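PDB 5GGY: Iron(III) ABC transporter, periplasmic iron-compound-binding protein from Vibrio cholerae, which probably binds ferric hydroxamate siderophores, such as the iron complex of Desferal, in the periplasm and delivers them to an inner-membrane ABC importer. Local coordinates for residues A149-A154 with E273-V278; L221-F226 with N250-V255. One frame throughout, in Å; residues are numbered along the deposited sequence.

Interaction 1 (A149-A154 with E273-V278)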
# COMPACT_ATOMS: atom_id res chain seq x y z
N ALA A 149 -0.54 6.94 15.24
CA ALA A 149 -0.63 6.62 16.66
C ALA A 149 0.02 7.72 17.50
O ALA A 149 -0.46 8.05 18.59
CB ALA A 149 0.03 5.28 16.94
N SER A 150 1.12 8.27 17.00
CA SER A 150 1.83 9.34 17.67
C SER A 150 0.97 10.59 17.79
O SER A 150 1.07 11.35 18.75
CB SER A 150 3.13 9.66 16.93
OG SER A 150 3.98 8.52 16.86
N LEU A 151 0.10 10.80 16.79
CA LEU A 151 -0.79 11.94 16.79
C LEU A 151 -1.95 11.76 17.76
O LEU A 151 -2.26 12.65 18.55
CB LEU A 151 -1.33 12.20 15.38
CG LEU A 151 -0.30 12.68 14.35
CD1 LEU A 151 -0.92 12.74 12.96
CD2 LEU A 151 0.25 14.05 14.74
N GLN A 152 -2.59 10.59 17.72
CA GLN A 152 -3.73 10.31 18.58
C GLN A 152 -3.29 9.98 20.01
O GLN A 152 -4.10 9.59 20.84
CB GLN A 152 -4.58 9.17 18.01
CG GLN A 152 -3.84 7.87 17.81
CD GLN A 152 -4.58 6.90 16.91
OE1 GLN A 152 -5.67 7.20 16.42
NE2 GLN A 152 -3.99 5.73 16.68
N HIS A 153 -2.00 10.13 20.27
CA HIS A 153 -1.48 10.04 21.63
C HIS A 153 -1.26 11.45 22.17
O HIS A 153 -1.42 11.70 23.36
CB HIS A 153 -0.17 9.24 21.66
CG HIS A 153 -0.30 7.89 22.30
ND1 HIS A 153 -0.82 6.80 21.63
CD2 HIS A 153 0.04 7.45 23.53
CE1 HIS A 153 -0.81 5.75 22.44
NE2 HIS A 153 -0.29 6.12 23.59
N ALA A 154 -0.89 12.36 21.27
CA ALA A 154 -0.64 13.75 21.63
C ALA A 154 -1.90 14.60 21.46
O ALA A 154 -2.04 15.63 22.10
CB ALA A 154 0.49 14.31 20.79
N GLU A 273 5.69 15.68 12.40
CA GLU A 273 6.67 16.43 13.18
C GLU A 273 6.22 17.87 13.46
O GLU A 273 6.30 18.34 14.60
CB GLU A 273 8.01 16.43 12.45
CG GLU A 273 9.00 17.46 12.94
CD GLU A 273 10.25 17.50 12.09
OE1 GLU A 273 10.54 16.48 11.43
OE2 GLU A 273 10.93 18.55 12.07
N SER A 274 5.75 18.55 12.43
CA SER A 274 5.28 19.93 12.59
C SER A 274 3.97 20.00 13.37
O SER A 274 3.66 21.01 13.99
CB SER A 274 5.11 20.60 11.22
OG SER A 274 6.32 21.18 10.79
N LEU A 275 3.21 18.91 13.33
CA LEU A 275 1.91 18.88 13.97
C LEU A 275 2.01 18.40 15.42
O LEU A 275 1.17 18.74 16.26
CB LEU A 275 0.95 17.98 13.19
CG LEU A 275 -0.54 18.28 13.38
CD1 LEU A 275 -0.84 19.72 13.01
CD2 LEU A 275 -1.37 17.32 12.54
N LEU A 276 3.05 17.62 15.72
CA LEU A 276 3.32 17.21 17.09
C LEU A 276 3.82 18.41 17.89
O LEU A 276 3.50 18.55 19.08
CB LEU A 276 4.34 16.07 17.14
CG LEU A 276 3.79 14.69 16.79
CD1 LEU A 276 4.88 13.63 16.88
CD2 LEU A 276 2.61 14.33 17.68
N ALA A 277 4.60 19.26 17.25
CA ALA A 277 4.88 20.58 17.81
C ALA A 277 3.59 21.38 17.69
O ALA A 277 2.70 21.00 16.94
CB ALA A 277 6.04 21.25 17.10
N VAL A 278 3.50 22.48 18.43
CA VAL A 278 2.29 23.33 18.52
C VAL A 278 1.03 22.54 18.90
O VAL A 278 -0.08 23.07 18.87
CB VAL A 278 2.05 24.15 17.19
CG1 VAL A 278 3.37 24.60 16.58
CG2 VAL A 278 1.19 23.40 16.16

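Interaction 2 (L221-F226 with N250-V255)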
# COMPACT_ATOMS: atom_id res chain seq x y z
N LEU A 221 -0.76 24.21 8.10
CA LEU A 221 0.63 23.84 7.83
C LEU A 221 1.08 24.36 6.46
O LEU A 221 0.38 24.16 5.47
CB LEU A 221 0.80 22.32 7.90
CG LEU A 221 0.52 21.64 9.24
CD1 LEU A 221 0.67 20.14 9.13
CD2 LEU A 221 1.45 22.19 10.31
N TYR A 222 2.23 25.01 6.42
CA TYR A 222 2.78 25.49 5.15
C TYR A 222 4.19 24.95 4.91
O TYR A 222 5.02 24.93 5.82
CB TYR A 222 2.76 27.02 5.08
CG TYR A 222 3.60 27.72 6.13
CD1 TYR A 222 4.92 28.09 5.86
CD2 TYR A 222 3.08 28.04 7.37
CE1 TYR A 222 5.69 28.74 6.81
CE2 TYR A 222 3.84 28.69 8.33
CZ TYR A 222 5.14 29.03 8.04
OH TYR A 222 5.90 29.68 8.99
N PHE A 223 4.44 24.52 3.68
CA PHE A 223 5.70 23.87 3.34
C PHE A 223 6.84 24.85 3.06
O PHE A 223 6.66 25.84 2.36
CB PHE A 223 5.52 22.96 2.11
CG PHE A 223 4.63 21.77 2.36
CD1 PHE A 223 5.05 20.75 3.19
CD2 PHE A 223 3.40 21.68 1.75
CE1 PHE A 223 4.24 19.65 3.41
CE2 PHE A 223 2.59 20.59 1.97
CZ PHE A 223 3.00 19.57 2.80
N LEU A 224 8.00 24.55 3.62
CA LEU A 224 9.22 25.27 3.29
C LEU A 224 9.81 24.66 2.01
O LEU A 224 9.52 23.51 1.69
CB LEU A 224 10.22 25.21 4.45
CG LEU A 224 9.77 25.89 5.75
CD1 LEU A 224 10.81 25.72 6.84
CD2 LEU A 224 9.48 27.37 5.51
N PRO A 225 10.63 25.42 1.27
CA PRO A 225 11.08 26.79 1.54
C PRO A 225 10.10 27.86 1.08
O PRO A 225 9.37 27.69 0.11
CB PRO A 225 12.37 26.88 0.73
CG PRO A 225 12.12 25.99 -0.44
CD PRO A 225 11.28 24.85 0.08
N PHE A 226 10.11 28.98 1.79
CA PHE A 226 9.39 30.18 1.38
C PHE A 226 10.21 31.41 1.75
O PHE A 226 10.42 31.69 2.93
CB PHE A 226 8.00 30.24 2.01
CG PHE A 226 7.23 31.49 1.67
CD1 PHE A 226 6.62 32.23 2.66
CD2 PHE A 226 7.14 31.92 0.36
CE1 PHE A 226 5.93 33.38 2.35
CE2 PHE A 226 6.45 33.07 0.05
CZ PHE A 226 5.84 33.80 1.04
N ASN A 250 2.10 26.06 11.87
CA ASN A 250 3.52 25.72 11.87
C ASN A 250 4.08 25.51 10.47
O ASN A 250 3.34 25.19 9.53
CB ASN A 250 3.76 24.47 12.72
CG ASN A 250 5.21 24.29 13.10
OD1 ASN A 250 6.03 25.19 12.91
ND2 ASN A 250 5.54 23.13 13.65
N SER A 251 5.38 25.70 10.33
CA SER A 251 6.05 25.47 9.06
C SER A 251 6.47 24.01 8.94
O SER A 251 6.78 23.36 9.93
CB SER A 251 7.27 26.38 8.91
OG SER A 251 8.26 26.08 9.88
N VAL A 252 6.46 23.49 7.71
CA VAL A 252 6.88 22.12 7.47
C VAL A 252 8.17 22.09 6.67
O VAL A 252 8.28 22.74 5.63
CB VAL A 252 5.78 21.32 6.73
CG1 VAL A 252 6.20 19.86 6.59
CG2 VAL A 252 4.45 21.42 7.46
N ARG A 253 9.15 21.33 7.15
CA ARG A 253 10.45 21.22 6.50
C ARG A 253 10.29 20.72 5.06
O ARG A 253 9.38 19.95 4.77
CB ARG A 253 11.38 20.30 7.30
CG ARG A 253 10.88 18.88 7.47
CD ARG A 253 11.90 18.05 8.25
NE ARG A 253 11.41 16.71 8.54
CZ ARG A 253 11.58 15.66 7.75
NH1 ARG A 253 12.24 15.79 6.60
NH2 ARG A 253 11.09 14.47 8.09
N PRO A 254 11.18 21.17 4.16
CA PRO A 254 11.08 20.93 2.71
C PRO A 254 10.79 19.48 2.31
O PRO A 254 11.64 18.60 2.45
CB PRO A 254 12.46 21.35 2.20
CG PRO A 254 12.88 22.42 3.14
CD PRO A 254 12.35 22.01 4.49
N VAL A 255 9.56 19.25 1.84
CA VAL A 255 9.18 17.98 1.24
C VAL A 255 8.40 18.25 -0.03
O VAL A 255 7.39 18.95 -0.01
CB VAL A 255 8.34 17.10 2.18
CG1 VAL A 255 7.93 15.83 1.47
CG2 VAL A 255 9.11 16.77 3.45

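Interaction 1 (A149-A154 with E273-V278)
The flat group that S150 brings to L276 is its own peptide carbonyl: S150 O stands 3.5 Å from L276 CD2, while no aromatic ring, side-chain amide or carboxylate enters the contact. What remains is aliphatic, a patch of 196 Å² summed over both sides, and one methyl carries most of it. L276 CD2 reaches the 149-154 turn where three groups converge, for besides the S150 carbonyl it lies 3.8 Å from A154 CB and also 3.8 Å from L151 CD2. Its other branch also comes near S150, L276 CD1 lying 4.3 Å from S150 CB. The reach comes from an extended side chain: CG is anti to the carbonyl carbon (chi1 -77°) and chi2 is trans, which carries the methyls across although the CB itself does not point at the partner. L151 has the same conformation, and the two leucines meet at a slant through their CD2 methyls. L151 CD2 also comes within 4.3 Å of L275 CD2.

The contact joins helix 130-154, whose 25 residues are consistent with the long helix that bridges the two lobes in FhuD-type binding proteins, to helix 262-276, which follows the last strand of the C-terminal lobe. They meet near their C-terminal ends, A277 being the first residue past helix 262-276 to leave helical geometry. L151 is buried and also packs on L159 and L189, L275 on L191, whereas L276 stays partly exposed. S150 OG turns to E146 O of its own helix.

Interaction 2 (L221-F226 with N250-V255)
Y222 and S251 pair at the tight centre of two neighbouring parallel strands, the tyrosine ring lying over the serine backbone. S251 CA sits 3.9 Å from the Y222 ring centroid and 13° off its normal, a CH-pi contact, and S251 CB approaches Y222 CZ to 3.5 Å. This follows from Y222 chi1 of 62°, which sets CG between the backbone N and the carbonyl carbon and folds the ring back over its neighbour. The ring is steadied further by E229, which bonds its hydroxyl, and by F167, which meets it edge-to-face. The backbone bonds shorten along the ladder: Y222 N to N250 O is weak at 3.3 Å, V252 N to Y222 O is 2.8 Å, and L224 N to V252 O is 2.7 Å and nearly straight at 170°. On the other face, F223 and V252 lie side by side, with F223 CD1 3.7 Å from V252 CB.

The regular ladder ends after L224 N. The register skips R253, which points away from the partner and forms a salt bridge with E273, and pairs L224 with P254, whose CA makes a CA-H...O contact with L224 O at 3.2 Å. The loose side lies here: the cis-linked P225 comes no nearer than 4.2 Å, from its CD to P254 CG, and R253 and both prolines are partly exposed, whereas L221, Y222, F223 and V252 are buried.

P254 O bonds Q52, far back in the chain, before helix 130-154. Strands 219-223 and 249-252, with helices between them in the chain, form the parallel beta-alpha-beta arrangement typical of the C-terminal lobe in these two-lobed binding proteins.

Interaction 2 lies nearer the centre of the chain, about 11 Å from it against about 20 Å for interaction 1, and buries 545 Å² rather than 196 Å². Their chemistry differs accordingly: a backbone ladder inside a sheet in one, a small patch of methyls between helix ends in the other. Helix 262-276 connects them, since it follows strand 249-252 in the chain and returns to pack on it. S274 O receives N250 ND2 at 2.8 Å, and E273 pairs with R253, while L275 and L276 reach helix 130-154 with their methyls. Interaction 2 is nested within the loop that interaction 1 closes, and the centres are about 16 Å apart.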